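Uncharacterized protein (Vibrio parahaemolyticus, PDB 1ZBP) is of unknown function but belongs to the ImpE family, whose relatives are encoded with type VI secretion genes, so a related role is possible. Local coordinates at residues A[89-94]-A[164-169]; A[105-110]-A[121-126]; A[114-119]-A[228-233]; A[146-151]-A[240-245]. All coordinates share one frame; numbering follows the deposited sequence.

Contact 1: residues A[89-94]-A[164-169]; sequences ATAKVL and NYFLVP
Thr90 holds OG1 anti to its own N (chi1 -168°), and Tyr165 turns its ring the same way (chi1 166°), so that hydroxyl and ring come together beside the Tyr165 carbonyl. Thr90 OG1 donates to Tyr165 O over 3.0 Å, from well above the carbonyl plane, while also lying 3.0 Å from Tyr165 CD2. Ala91 N reaches the same oxygen, Tyr165 O, at 3.0 Å in an almost straight bond that continues the line of the C=O. Two donors thus grip one acceptor, and a threonine suits the place because its short hydroxyl reaches the carbonyl that Ala91 N also uses. The phenol end of Tyr165 bonds to Glu157 on the adjacent strand 155-159.

Next along, Ala91 sets its methyl over the centre of the Phe166 ring, CB lying 4.2 Å from the centroid in a CH-pi contact; a small residue lets the ring lie against the backbone. Val93 brings CG2 to the edge of that ring, 3.6 Å from Phe166 CD2. Val93, the centre of an inverse gamma turn, also gives a weak bond from its N to Leu167 O, and Leu94, which ends the turn, rests CB 3.9 Å from Pro169 CG.

The two segments run side by side in the same direction, 20° apart. Residues 91-92 form a short, weakly bonded edge strand parallel to 165-169, which pairs antiparallel with 155-159 in a small mixed sheet against helices 65-84 and 98-113.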
# COMPACT_ATOMS: atom_id res chain seq x y z
N ALA A 89 -6.41 -9.11 10.23
CA ALA A 89 -7.44 -8.21 9.71
C ALA A 89 -7.29 -8.09 8.20
O ALA A 89 -7.69 -7.09 7.61
CB ALA A 89 -7.29 -6.84 10.36
N THR A 90 -6.72 -9.11 7.58
CA THR A 90 -6.49 -9.11 6.14
C THR A 90 -7.05 -10.36 5.44
O THR A 90 -7.10 -11.44 6.02
CB THR A 90 -4.98 -9.03 5.86
OG1 THR A 90 -4.76 -8.75 4.47
CG2 THR A 90 -4.31 -10.35 6.19
N ALA A 91 -7.45 -10.19 4.19
CA ALA A 91 -7.98 -11.30 3.41
C ALA A 91 -6.96 -11.67 2.35
O ALA A 91 -7.01 -11.17 1.23
CB ALA A 91 -9.30 -10.90 2.76
N LYS A 92 -6.02 -12.53 2.70
CA LYS A 92 -5.00 -12.93 1.73
C LYS A 92 -5.38 -14.13 0.89
O LYS A 92 -5.69 -15.20 1.40
CB LYS A 92 -3.69 -13.20 2.44
CG LYS A 92 -3.82 -14.09 3.63
CD LYS A 92 -2.47 -14.23 4.26
CE LYS A 92 -1.50 -14.86 3.28
NZ LYS A 92 -0.15 -15.02 3.90
N VAL A 93 -5.32 -13.93 -0.42
CA VAL A 93 -5.65 -14.95 -1.41
C VAL A 93 -4.38 -15.71 -1.76
O VAL A 93 -4.10 -15.94 -2.94
CB VAL A 93 -6.19 -14.30 -2.71
CG1 VAL A 93 -6.82 -15.36 -3.60
CG2 VAL A 93 -7.19 -13.22 -2.36
N LEU A 94 -3.61 -16.08 -0.75
CA LEU A 94 -2.37 -16.80 -0.99
C LEU A 94 -2.68 -18.15 -1.66
O LEU A 94 -1.93 -18.61 -2.54
CB LEU A 94 -1.61 -17.01 0.32
CG LEU A 94 -1.67 -18.40 0.95
CD1 LEU A 94 -0.59 -19.29 0.31
CD2 LEU A 94 -1.45 -18.29 2.45
N ASN A 164 -11.79 -3.75 1.79
CA ASN A 164 -11.03 -4.85 2.37
C ASN A 164 -9.56 -4.78 1.93
O ASN A 164 -9.25 -4.44 0.79
CB ASN A 164 -11.61 -6.19 1.92
CG ASN A 164 -12.94 -6.51 2.60
OD1 ASN A 164 -13.92 -6.81 1.93
ND2 ASN A 164 -12.96 -6.45 3.94
N TYR A 165 -8.67 -5.10 2.87
CA TYR A 165 -7.22 -5.13 2.65
C TYR A 165 -6.82 -6.53 2.18
O TYR A 165 -7.03 -7.52 2.90
CB TYR A 165 -6.51 -4.78 3.96
CG TYR A 165 -5.02 -5.09 4.01
CD1 TYR A 165 -4.16 -4.63 3.00
CD2 TYR A 165 -4.47 -5.82 5.06
CE1 TYR A 165 -2.77 -4.89 3.06
CE2 TYR A 165 -3.11 -6.09 5.12
CZ TYR A 165 -2.26 -5.63 4.12
OH TYR A 165 -0.92 -5.92 4.18
N PHE A 166 -6.26 -6.62 0.98
CA PHE A 166 -5.84 -7.90 0.41
C PHE A 166 -4.32 -8.06 0.27
O PHE A 166 -3.61 -7.11 -0.04
CB PHE A 166 -6.45 -8.10 -0.99
CG PHE A 166 -7.87 -8.60 -0.98
CD1 PHE A 166 -8.92 -7.75 -0.63
CD2 PHE A 166 -8.16 -9.91 -1.37
CE1 PHE A 166 -10.25 -8.20 -0.67
CE2 PHE A 166 -9.47 -10.37 -1.42
CZ PHE A 166 -10.53 -9.52 -1.06
N LEU A 167 -3.85 -9.28 0.51
CA LEU A 167 -2.45 -9.66 0.38
C LEU A 167 -2.47 -10.74 -0.69
O LEU A 167 -2.98 -11.84 -0.46
CB LEU A 167 -1.89 -10.21 1.69
CG LEU A 167 -1.19 -9.16 2.56
CD1 LEU A 167 -0.81 -9.77 3.90
CD2 LEU A 167 0.06 -8.65 1.84
N VAL A 168 -1.94 -10.40 -1.86
CA VAL A 168 -1.97 -11.31 -2.98
C VAL A 168 -0.59 -11.69 -3.48
O VAL A 168 0.24 -10.83 -3.78
CB VAL A 168 -2.79 -10.70 -4.13
CG1 VAL A 168 -2.75 -11.59 -5.34
CG2 VAL A 168 -4.22 -10.47 -3.66
N PRO A 169 -0.32 -13.00 -3.54
CA PRO A 169 0.95 -13.56 -4.00
C PRO A 169 1.28 -13.01 -5.38
O PRO A 169 0.44 -13.06 -6.27
CB PRO A 169 0.68 -15.06 -4.04
CG PRO A 169 -0.28 -15.25 -2.93
CD PRO A 169 -1.23 -14.07 -3.11

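Contact 2: residues A[105-110]-A[121-126]; sequences VSFNLS and ELALQI
Helices 105-110 and 121-126 run nearly antiparallel, their axes 159° apart in direction and 9.8 Å apart at closest approach, with Phe107 and Leu122 as the nearest pair of CA atoms. At that spacing leucine and phenylalanine are long enough to bridge the gap, whereas alanine and serine let the partner come close.

Leu122 sends CD1 across to the backbone of the other helix, 3.6 Å from both Ser106 C and Phe107 N, and 3.9 Å from Ser106 CB. This methyl of the branched leucine tip therefore lies against the main chain, where the small serine side chain leaves room. Phe107 answers in the other direction: with CG anti to the backbone N (chi1 177°), its ring extends beside Leu122 and presents an edge to Ala123, CE2 to CB 3.9 Å. Ile126 CD1 comes to 4.4 Å from Phe107 CD2, one helical turn further on than Leu122.

Ser106 O accepts twice, from Ser110 OG at 3.1 Å and from Ser110 N, which reaches that carbonyl from the opposite face of its plane; this holds the hydroxyl against its own helix.

Helices 98-113 and 116-129, joined by a tight turn, form a helical hairpin. Phe107 also packs on Arg151 and Val234 from loops of the beta region, and on another side of helix 98-113 Val105 and Asn108 rest on Phe84 of helix 65-84.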
# COMPACT_ATOMS: atom_id res chain seq x y z
N VAL A 105 0.93 -13.86 9.74
CA VAL A 105 0.41 -13.17 10.91
C VAL A 105 1.36 -13.33 12.10
O VAL A 105 1.59 -12.38 12.85
CB VAL A 105 -1.00 -13.70 11.29
CG1 VAL A 105 -1.97 -13.50 10.13
CG2 VAL A 105 -0.93 -15.16 11.66
N SER A 106 1.95 -14.52 12.27
CA SER A 106 2.89 -14.77 13.37
C SER A 106 4.15 -13.93 13.20
O SER A 106 4.82 -13.60 14.19
CB SER A 106 3.27 -16.26 13.44
OG SER A 106 2.21 -17.07 13.95
N PHE A 107 4.48 -13.60 11.94
CA PHE A 107 5.65 -12.77 11.62
C PHE A 107 5.45 -11.40 12.28
O PHE A 107 6.36 -10.90 12.96
CB PHE A 107 5.80 -12.61 10.10
CG PHE A 107 6.95 -11.72 9.68
CD1 PHE A 107 6.86 -10.33 9.80
CD2 PHE A 107 8.12 -12.26 9.15
CE1 PHE A 107 7.92 -9.49 9.41
CE2 PHE A 107 9.18 -11.44 8.77
CZ PHE A 107 9.08 -10.05 8.90
N ASN A 108 4.28 -10.81 12.11
CA ASN A 108 4.00 -9.51 12.71
C ASN A 108 3.83 -9.62 14.22
O ASN A 108 4.26 -8.75 14.97
CB ASN A 108 2.75 -8.87 12.10
CG ASN A 108 3.00 -8.37 10.69
OD1 ASN A 108 3.85 -7.51 10.46
ND2 ASN A 108 2.24 -8.90 9.74
N LEU A 109 3.20 -10.71 14.67
CA LEU A 109 3.00 -10.93 16.10
C LEU A 109 4.35 -11.00 16.81
O LEU A 109 4.46 -10.59 17.97
CB LEU A 109 2.22 -12.23 16.34
CG LEU A 109 0.70 -12.07 16.23
CD1 LEU A 109 0.00 -13.42 16.28
CD2 LEU A 109 0.23 -11.18 17.38
N SER A 110 5.37 -11.50 16.12
CA SER A 110 6.71 -11.59 16.68
C SER A 110 7.44 -10.26 16.54
O SER A 110 8.28 -9.92 17.38
CB SER A 110 7.53 -12.68 15.97
OG SER A 110 7.07 -13.98 16.28
N GLU A 121 13.30 -16.72 11.57
CA GLU A 121 12.94 -18.07 11.15
C GLU A 121 11.74 -18.07 10.23
O GLU A 121 11.70 -18.80 9.24
CB GLU A 121 12.64 -18.95 12.37
CG GLU A 121 13.86 -19.46 13.12
CD GLU A 121 14.45 -20.72 12.50
OE1 GLU A 121 14.91 -20.66 11.34
OE2 GLU A 121 14.44 -21.77 13.19
N LEU A 122 10.75 -17.24 10.56
CA LEU A 122 9.53 -17.14 9.76
C LEU A 122 9.80 -16.53 8.40
O LEU A 122 9.25 -16.96 7.39
CB LEU A 122 8.49 -16.30 10.50
CG LEU A 122 7.82 -17.02 11.66
CD1 LEU A 122 7.00 -16.04 12.49
CD2 LEU A 122 6.95 -18.13 11.11
N ALA A 123 10.68 -15.53 8.37
CA ALA A 123 11.02 -14.88 7.12
C ALA A 123 11.60 -15.90 6.14
O ALA A 123 11.16 -15.98 4.99
CB ALA A 123 12.01 -13.75 7.37
N LEU A 124 12.58 -16.68 6.60
CA LEU A 124 13.22 -17.69 5.76
C LEU A 124 12.24 -18.76 5.28
O LEU A 124 12.32 -19.21 4.13
CB LEU A 124 14.39 -18.34 6.51
CG LEU A 124 15.58 -17.42 6.81
CD1 LEU A 124 16.45 -18.04 7.89
CD2 LEU A 124 16.38 -17.17 5.54
N GLN A 125 11.33 -19.18 6.16
CA GLN A 125 10.34 -20.21 5.81
C GLN A 125 9.38 -19.70 4.72
O GLN A 125 9.09 -20.42 3.76
CB GLN A 125 9.53 -20.61 7.07
CG GLN A 125 10.37 -21.24 8.18
CD GLN A 125 9.54 -21.68 9.40
OE1 GLN A 125 8.87 -20.86 10.04
NE2 GLN A 125 9.61 -22.96 9.72
N ILE A 126 8.90 -18.47 4.88
CA ILE A 126 8.00 -17.85 3.91
C ILE A 126 8.70 -17.74 2.55
O ILE A 126 8.12 -18.10 1.52
CB ILE A 126 7.55 -16.46 4.43
CG1 ILE A 126 6.75 -16.65 5.72
CG2 ILE A 126 6.71 -15.74 3.39
CD1 ILE A 126 6.53 -15.38 6.51

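Contact 3: residues A[114-119]-A[228-233]; sequences QDYEQV and QIADKE
Tyr116, near the start of the second arm of a helical hairpin and just past the turn after helix 98-113, meets the loop of a beta hairpin, the link between strands 224-228 and 235-239. The tight part of the contact gathers round this tyrosine. Ile229 lays CG2 over one face of the ring, 3.4 Å from Tyr116 CD1 and 3.8 Å from the ring centroid in a CH-pi contact, while Ala230 CB stands 3.7 Å from Tyr116 CD2. A branched residue and a small one fit here, the first filling the ring face and the second letting the loop close in. The methylenes of Lys232 pack just as closely, CE lying 2.9 Å from Tyr116 O and 3.7 Å from Tyr116 CB. Val119, one turn along, adds only a marginal touch of CG2 on Ile229 CG2, though Ile229 has further apolar support from Met111 and Leu236.

The outer side is polar and looser. Bends at chi2 (76°) and chi4 (59°) carry the amine of Lys232 out to the acids. Glu117, an exposed residue, meets it about at right angles in a weak salt bridge. The firmer partner belongs to the loop itself: Lys232 NZ lies 2.8 Å from Asp231 OD1, nearly in line with that oxygen's C-O bond.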
# COMPACT_ATOMS: atom_id res chain seq x y z
N GLN A 114 8.81 -8.53 19.83
CA GLN A 114 10.26 -8.39 19.76
C GLN A 114 11.04 -9.71 19.72
O GLN A 114 12.25 -9.72 19.95
CB GLN A 114 10.76 -7.53 20.92
CG GLN A 114 10.30 -6.08 20.86
CD GLN A 114 11.27 -5.13 21.54
OE1 GLN A 114 10.98 -3.95 21.74
NE2 GLN A 114 12.46 -5.64 21.88
N ASP A 115 10.37 -10.82 19.43
CA ASP A 115 11.07 -12.10 19.35
C ASP A 115 11.67 -12.19 17.95
O ASP A 115 11.17 -12.91 17.09
CB ASP A 115 10.10 -13.26 19.60
CG ASP A 115 10.77 -14.62 19.47
OD1 ASP A 115 11.93 -14.77 19.92
OD2 ASP A 115 10.14 -15.56 18.93
N TYR A 116 12.75 -11.44 17.75
CA TYR A 116 13.44 -11.38 16.46
C TYR A 116 14.08 -12.71 16.06
O TYR A 116 14.72 -12.80 15.01
CB TYR A 116 14.51 -10.29 16.48
CG TYR A 116 14.00 -8.95 16.96
CD1 TYR A 116 12.77 -8.46 16.53
CD2 TYR A 116 14.75 -8.17 17.85
CE1 TYR A 116 12.28 -7.23 16.98
CE2 TYR A 116 14.27 -6.94 18.30
CZ TYR A 116 13.04 -6.48 17.86
OH TYR A 116 12.55 -5.27 18.30
N GLU A 117 13.92 -13.72 16.90
CA GLU A 117 14.50 -15.03 16.59
C GLU A 117 13.48 -15.80 15.76
O GLU A 117 13.84 -16.62 14.91
CB GLU A 117 14.83 -15.79 17.88
CG GLU A 117 15.79 -16.97 17.67
CD GLU A 117 17.17 -16.53 17.20
OE1 GLU A 117 17.28 -16.00 16.06
OE2 GLU A 117 18.15 -16.70 17.96
N GLN A 118 12.20 -15.54 16.02
CA GLN A 118 11.13 -16.21 15.29
C GLN A 118 10.87 -15.47 13.96
O GLN A 118 10.47 -16.09 12.98
CB GLN A 118 9.86 -16.24 16.14
CG GLN A 118 8.75 -17.13 15.59
CD GLN A 118 7.46 -17.01 16.38
OE1 GLN A 118 6.42 -17.55 15.98
NE2 GLN A 118 7.51 -16.31 17.51
N VAL A 119 11.11 -14.16 13.95
CA VAL A 119 10.92 -13.37 12.74
C VAL A 119 11.96 -13.80 11.71
O VAL A 119 11.68 -13.89 10.51
CB VAL A 119 11.06 -11.85 13.00
CG1 VAL A 119 10.17 -11.43 14.16
CG2 VAL A 119 12.50 -11.48 13.28
N GLN A 228 17.17 -2.30 9.46
CA GLN A 228 17.39 -3.70 9.75
C GLN A 228 16.79 -3.99 11.13
O GLN A 228 16.92 -3.19 12.05
CB GLN A 228 18.89 -4.00 9.75
CG GLN A 228 19.24 -5.42 10.19
CD GLN A 228 20.73 -5.68 10.17
OE1 GLN A 228 21.54 -4.80 10.51
NE2 GLN A 228 21.12 -6.90 9.81
N ILE A 229 16.13 -5.14 11.25
CA ILE A 229 15.50 -5.54 12.51
C ILE A 229 16.50 -5.51 13.66
O ILE A 229 16.65 -4.49 14.35
CB ILE A 229 14.89 -6.96 12.39
CG1 ILE A 229 13.93 -7.01 11.20
CG2 ILE A 229 14.14 -7.32 13.67
CD1 ILE A 229 12.89 -5.89 11.18
N ALA A 230 17.17 -6.63 13.89
CA ALA A 230 18.16 -6.72 14.95
C ALA A 230 19.50 -6.95 14.28
O ALA A 230 20.14 -6.01 13.79
CB ALA A 230 17.84 -7.89 15.88
N ASP A 231 19.92 -8.21 14.27
CA ASP A 231 21.17 -8.61 13.66
C ASP A 231 20.91 -9.65 12.59
O ASP A 231 21.85 -10.23 12.03
CB ASP A 231 22.13 -9.17 14.72
CG ASP A 231 21.43 -10.02 15.77
OD1 ASP A 231 20.46 -10.73 15.42
OD2 ASP A 231 21.85 -9.99 16.94
N LYS A 232 19.63 -9.89 12.30
CA LYS A 232 19.26 -10.87 11.28
C LYS A 232 19.30 -10.25 9.90
O LYS A 232 19.72 -9.10 9.73
CB LYS A 232 17.85 -11.41 11.54
CG LYS A 232 17.68 -12.17 12.83
CD LYS A 232 17.63 -11.25 14.03
CE LYS A 232 17.55 -12.06 15.31
NZ LYS A 232 18.72 -12.98 15.45
N GLU A 233 18.88 -11.02 8.90
CA GLU A 233 18.83 -10.55 7.52
C GLU A 233 17.41 -10.10 7.15
O GLU A 233 17.00 -10.19 6.00
CB GLU A 233 19.32 -11.65 6.56
CG GLU A 233 18.72 -13.04 6.77
CD GLU A 233 17.23 -13.14 6.47
OE1 GLU A 233 16.83 -12.86 5.31
OE2 GLU A 233 16.46 -13.50 7.38

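Contact 4: residues A[146-151]-A[240-245]; sequences RDIDDR and LKCWLV
Asp147 meets Trp243 where two antiparallel strands of the large sheet, 140-147 and 242-245, pair at the end of the first. The ladder is set by the hydrogen-bonded pair Arg146 and Leu244: Leu244 N donates to Arg146 O at 2.8 Å, and Arg146 N returns a bond to Leu244 O at 3.1 Å. Asp147 and Trp243 follow as a non-hydrogen-bonded pair. Just past the strand, Ile148 lays CD1 on Cys242 CB and CG1 near Leu244 CB, with Trp226 beside it, aliphatic carbon suiting this apolar patch.

From Asp147 CB the side chain runs across the indole at about a right angle. CB lies 3.8 Å from Trp243 CD1, and CG, anti to the backbone N (chi1 -167°), comes to 3.6 Å from the same carbon. There the carboxylate divides. OD1 accepts from Asp149 N at 2.9 Å, an Asx turn where the chain leaves the strand, and from Tyr210 OH; aspartate is well suited to this because its short side chain reaches its own backbone two residues on. Lys241, whose amine pairs with Glu157, could still lend some positive potential near the other oxygen. That oxygen goes to the indole, the carboxylate and ring planes 57° apart, and is held more lightly: Trp243 NE1 reaches Asp147 OD2 at 3.1 Å in a weak bond bent to 127° at the hydrogen.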
# COMPACT_ATOMS: atom_id res chain seq x y z
N ARG A 146 9.99 -9.87 -6.84
CA ARG A 146 9.64 -9.90 -5.44
C ARG A 146 9.88 -8.54 -4.80
O ARG A 146 10.72 -7.79 -5.26
CB ARG A 146 10.48 -10.98 -4.77
CG ARG A 146 9.95 -11.43 -3.45
CD ARG A 146 10.72 -10.79 -2.31
NE ARG A 146 12.13 -11.13 -2.35
CZ ARG A 146 12.89 -11.18 -1.26
NH1 ARG A 146 12.36 -10.93 -0.06
NH2 ARG A 146 14.19 -11.48 -1.36
N ASP A 147 9.14 -8.22 -3.74
CA ASP A 147 9.34 -6.93 -3.06
C ASP A 147 10.62 -7.05 -2.22
O ASP A 147 10.86 -8.09 -1.61
CB ASP A 147 8.15 -6.61 -2.15
CG ASP A 147 8.15 -5.17 -1.66
OD1 ASP A 147 9.18 -4.70 -1.13
OD2 ASP A 147 7.11 -4.49 -1.80
N ILE A 148 11.44 -6.01 -2.19
CA ILE A 148 12.69 -6.06 -1.41
C ILE A 148 12.40 -6.25 0.08
O ILE A 148 13.09 -7.00 0.77
CB ILE A 148 13.55 -4.78 -1.64
CG1 ILE A 148 14.10 -4.78 -3.07
CG2 ILE A 148 14.72 -4.74 -0.63
CD1 ILE A 148 14.87 -3.50 -3.44
N ASP A 149 11.36 -5.55 0.55
CA ASP A 149 10.87 -5.62 1.93
C ASP A 149 10.73 -7.09 2.34
O ASP A 149 10.25 -7.91 1.54
CB ASP A 149 9.50 -4.95 1.98
CG ASP A 149 8.97 -4.79 3.39
OD1 ASP A 149 9.34 -3.80 4.06
OD2 ASP A 149 8.18 -5.64 3.82
N ASP A 150 11.12 -7.45 3.56
CA ASP A 150 11.01 -8.84 4.01
C ASP A 150 9.65 -9.22 4.58
O ASP A 150 9.35 -10.40 4.76
CB ASP A 150 12.09 -9.16 5.04
CG ASP A 150 13.43 -9.39 4.40
OD1 ASP A 150 14.44 -9.01 5.02
OD2 ASP A 150 13.46 -9.96 3.28
N ARG A 151 8.82 -8.22 4.87
CA ARG A 151 7.48 -8.47 5.38
C ARG A 151 6.57 -8.84 4.21
O ARG A 151 5.84 -9.84 4.25
CB ARG A 151 6.95 -7.22 6.11
CG ARG A 151 5.43 -7.12 6.17
CD ARG A 151 4.90 -7.44 7.55
NE ARG A 151 5.53 -6.59 8.55
CZ ARG A 151 5.45 -5.27 8.55
NH1 ARG A 151 4.75 -4.67 7.61
NH2 ARG A 151 6.08 -4.55 9.47
N LEU A 240 8.69 4.93 -0.40
CA LEU A 240 8.38 4.34 -1.71
C LEU A 240 8.86 2.88 -1.86
O LEU A 240 10.00 2.57 -1.58
CB LEU A 240 9.01 5.22 -2.80
CG LEU A 240 8.61 4.90 -4.24
CD1 LEU A 240 7.12 5.24 -4.43
CD2 LEU A 240 9.48 5.69 -5.22
N LYS A 241 7.99 1.98 -2.32
CA LYS A 241 8.40 0.60 -2.48
C LYS A 241 9.42 0.46 -3.61
O LYS A 241 9.41 1.23 -4.57
CB LYS A 241 7.16 -0.28 -2.75
CG LYS A 241 6.14 -0.29 -1.60
CD LYS A 241 4.99 -1.27 -1.82
CE LYS A 241 3.99 -1.25 -0.64
NZ LYS A 241 2.87 -2.24 -0.81
N CYS A 242 10.30 -0.53 -3.48
CA CYS A 242 11.36 -0.79 -4.47
C CYS A 242 11.25 -2.31 -4.57
O CYS A 242 11.17 -2.98 -3.56
CB CYS A 242 12.74 -0.33 -3.89
SG CYS A 242 14.05 0.40 -5.06
N TRP A 243 11.20 -2.84 -5.79
CA TRP A 243 11.08 -4.28 -6.04
C TRP A 243 12.33 -4.84 -6.69
O TRP A 243 13.03 -4.15 -7.43
CB TRP A 243 9.88 -4.59 -6.97
CG TRP A 243 8.51 -4.54 -6.32
CD1 TRP A 243 8.22 -4.14 -5.06
CD2 TRP A 243 7.25 -4.88 -6.94
NE1 TRP A 243 6.86 -4.21 -4.83
CE2 TRP A 243 6.25 -4.67 -5.97
CE3 TRP A 243 6.88 -5.36 -8.21
CZ2 TRP A 243 4.90 -4.90 -6.23
CZ3 TRP A 243 5.53 -5.59 -8.47
CH2 TRP A 243 4.55 -5.37 -7.48
N LEU A 244 12.59 -6.11 -6.42
CA LEU A 244 13.72 -6.80 -7.01
C LEU A 244 13.17 -7.51 -8.25
O LEU A 244 12.40 -8.46 -8.12
CB LEU A 244 14.26 -7.82 -6.02
CG LEU A 244 15.54 -8.57 -6.41
CD1 LEU A 244 16.69 -7.57 -6.59
CD2 LEU A 244 15.88 -9.58 -5.32
N VAL A 245 13.53 -7.04 -9.44
CA VAL A 245 13.06 -7.67 -10.68
C VAL A 245 14.27 -8.26 -11.37
O VAL A 245 15.11 -7.54 -11.91
CB VAL A 245 12.39 -6.66 -11.65
CG1 VAL A 245 11.03 -6.25 -11.14
CG2 VAL A 245 13.25 -5.43 -11.80

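In the fold
After the N-terminal helices, the chain enters contact 1 at 89-94, which closes 70 residues later at 164-169. Contact 2 lies wholly within that span, closing the helical hairpin 98-113 and 116-129. Contact 3 starts in the turn of that hairpin, closes only at 228-233, and crosses contacts 1 and 2. Contact 4 runs from 146-151 to 240-245, crossing contacts 1 and 3; contact 2 precedes it in series. Contacts 2 and 3 share helix 116-129, and both touch contact 4, through Arg151 and Asp150. Contact 1 adds 91-92 to the small mixed sheet, contact 3 joins the helical hairpin to the beta hairpin, and contact 4 pairs strands of the large antiparallel sheet.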